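Local coordinates for protein thiol-activated cytolysin (Desulfobulbus propionicus, PDB 6NAL) that probably forms pores in cholesterol-containing membranes, as a Gram-negative relative of the cholesterol-dependent cytolysins, at residues 210-215 with 339-344. Numbering follows the deposited sequence.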
loop_
_atom_site.group_PDB
_atom_site.type_symbol
_atom_site.label_atom_id
_atom_site.label_comp_id
_atom_site.label_asym_id
_atom_site.label_seq_id
_atom_site.Cartn_x
_atom_site.Cartn_y
_atom_site.Cartn_z
ATOM N N ASP A 210 -2.111 58.669 6.001
ATOM C CA ASP A 210 -3.308 59.154 6.702
ATOM C C ASP A 210 -3.649 58.375 7.979
ATOM O O ASP A 210 -4.440 58.859 8.796
ATOM C CB ASP A 210 -4.554 59.114 5.791
ATOM C CG ASP A 210 -4.411 59.971 4.516
ATOM O OD1 ASP A 210 -3.287 60.459 4.207
ATOM O OD2 ASP A 210 -5.441 60.145 3.818
ATOM N N ILE A 211 -3.114 57.166 8.159
ATOM C CA ILE A 211 -3.304 56.445 9.413
ATOM C C ILE A 211 -2.570 57.103 10.570
ATOM O O ILE A 211 -2.948 56.888 11.735
ATOM C CB ILE A 211 -2.845 54.984 9.265
ATOM C CG1 ILE A 211 -3.211 54.151 10.486
ATOM C CG2 ILE A 211 -1.313 54.876 9.042
ATOM C CD1 ILE A 211 -4.575 53.547 10.422
ATOM N N PHE A 212 -1.536 57.897 10.294
ATOM C CA PHE A 212 -0.779 58.493 11.383
ATOM C C PHE A 212 -1.309 59.881 11.757
ATOM O O PHE A 212 -1.850 60.623 10.933
ATOM C CB PHE A 212 0.691 58.543 10.994
ATOM C CG PHE A 212 1.266 57.188 10.670
ATOM C CD1 PHE A 212 1.452 56.251 11.667
ATOM C CD2 PHE A 212 1.591 56.851 9.361
ATOM C CE1 PHE A 212 1.992 54.994 11.373
ATOM C CE2 PHE A 212 2.127 55.599 9.040
ATOM C CZ PHE A 212 2.349 54.673 10.051
ATOM N N ALA A 213 -1.204 60.200 13.039
ATOM C CA ALA A 213 -1.414 61.582 13.472
ATOM C C ALA A 213 -0.417 62.520 12.790
ATOM O O ALA A 213 0.712 62.135 12.435
ATOM C CB ALA A 213 -1.276 61.690 14.994
ATOM N N GLU A 214 -0.840 63.777 12.635
ATOM C CA GLU A 214 -0.016 64.765 11.941
ATOM C C GLU A 214 1.328 64.974 12.618
ATOM O O GLU A 214 2.303 65.324 11.942
ATOM C CB GLU A 214 -0.758 66.091 11.852
ATOM C CG GLU A 214 -1.677 66.209 10.637
ATOM C CD GLU A 214 -2.324 67.580 10.522
ATOM O OE1 GLU A 214 -3.343 67.807 11.220
ATOM O OE2 GLU A 214 -1.814 68.419 9.738
ATOM N N SER A 215 1.405 64.734 13.935
ATOM C CA SER A 215 2.659 64.883 14.667
ATOM C C SER A 215 3.679 63.790 14.384
ATOM O O SER A 215 4.865 63.997 14.670
ATOM C CB SER A 215 2.405 64.893 16.169
ATOM O OG SER A 215 1.444 63.923 16.549
ATOM N N VAL A 339 -2.661 43.106 6.219
ATOM C CA VAL A 339 -2.312 43.616 4.909
ATOM C C VAL A 339 -1.092 44.541 5.092
ATOM O O VAL A 339 -0.860 45.076 6.182
ATOM C CB VAL A 339 -3.597 44.274 4.357
ATOM C CG1 VAL A 339 -3.752 45.723 4.850
ATOM C CG2 VAL A 339 -3.707 44.101 2.861
ATOM N N PHE A 340 -0.235 44.625 4.068
ATOM C CA PHE A 340 0.890 45.553 4.108
ATOM C C PHE A 340 0.371 46.991 4.019
ATOM O O PHE A 340 -0.541 47.295 3.241
ATOM C CB PHE A 340 1.887 45.266 2.981
ATOM C CG PHE A 340 2.694 44.020 3.212
ATOM C CD1 PHE A 340 3.775 44.026 4.093
ATOM C CD2 PHE A 340 2.369 42.848 2.553
ATOM C CE1 PHE A 340 4.528 42.861 4.326
ATOM C CE2 PHE A 340 3.096 41.675 2.771
ATOM C CZ PHE A 340 4.174 41.665 3.664
ATOM N N LEU A 341 0.940 47.888 4.833
ATOM C CA LEU A 341 0.364 49.229 4.900
ATOM C C LEU A 341 0.671 50.023 3.643
ATOM O O LEU A 341 -0.185 50.769 3.157
ATOM C CB LEU A 341 0.867 49.956 6.140
ATOM C CG LEU A 341 0.428 51.415 6.290
ATOM C CD1 LEU A 341 -1.093 51.582 6.304
ATOM C CD2 LEU A 341 1.067 52.007 7.544
ATOM N N LYS A 342 1.862 49.833 3.080
ATOM C CA LYS A 342 2.310 50.580 1.902
ATOM C C LYS A 342 1.285 50.584 0.749
ATOM O O LYS A 342 0.961 51.636 0.187
ATOM C CB LYS A 342 3.596 49.970 1.394
ATOM C CG LYS A 342 4.090 50.485 -0.025
ATOM C CD LYS A 342 5.215 49.603 -0.592
ATOM C CE LYS A 342 5.595 50.076 -2.016
ATOM N NZ LYS A 342 6.781 49.329 -2.623
ATOM N N ASP A 343 0.687 49.434 0.443
ATOM C CA ASP A 343 -0.150 49.291 -0.763
ATOM C C ASP A 343 -1.422 48.489 -0.534
ATOM O O ASP A 343 -2.307 48.526 -1.390
ATOM C CB ASP A 343 0.652 48.635 -1.909
ATOM C CG ASP A 343 1.551 47.436 -1.443
ATOM O OD1 ASP A 343 1.311 46.815 -0.367
ATOM O OD2 ASP A 343 2.518 47.112 -2.200
ATOM N N GLY A 344 -1.544 47.766 0.582
ATOM C CA GLY A 344 -2.744 46.997 0.850
ATOM C C GLY A 344 -2.722 45.569 0.345
ATOM O O GLY A 344 -3.778 44.928 0.291
#
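Leu341 meets Ile211 and Phe212 through a single methyl, CD2, so that one small apolar group joins the end of a short 3-10 turn to the turn that follows strand 332-340, more than 120 residues further along the chain. Its CG lies anti to the backbone N (chi1 176°), which carries the branch out toward 210-215. There Leu341 CD2 packs 4.0 Å from Ile211 CG2 and 3.9 Å from Phe212 CZ, approaching the ring obliquely at its CE2-CZ end. Phe212 and Leu341 reach toward each other from opposite directions, and their backbones stay well apart.

Within 210-215, Ile211 CG2 sits over the centre of the Phe212 ring, 3.4 Å above its plane; one methyl thus touches both a ring face and the leucine.

The surroundings place this apolar cluster at one end of the large, bent antiparallel sheet that marks the thiol-activated cytolysin fold. Leu341 follows directly on strand 332-340 and also packs on Pro232 at the start of the neighbouring strand 232-250, while Ile211 and Phe212 both touch Leu76 and Phe212 meets Ile7 of helix 2-12.

The contact itself is wholly apolar; polar bonds run elsewhere: Gly344 N donates to Phe340 O (2.9 Å), closing the turn after the strand, the side chains of Arg4 and Arg204 donate to the carbonyls of Phe212 and Leu341, and Lys342 NZ bonds Leu14 O.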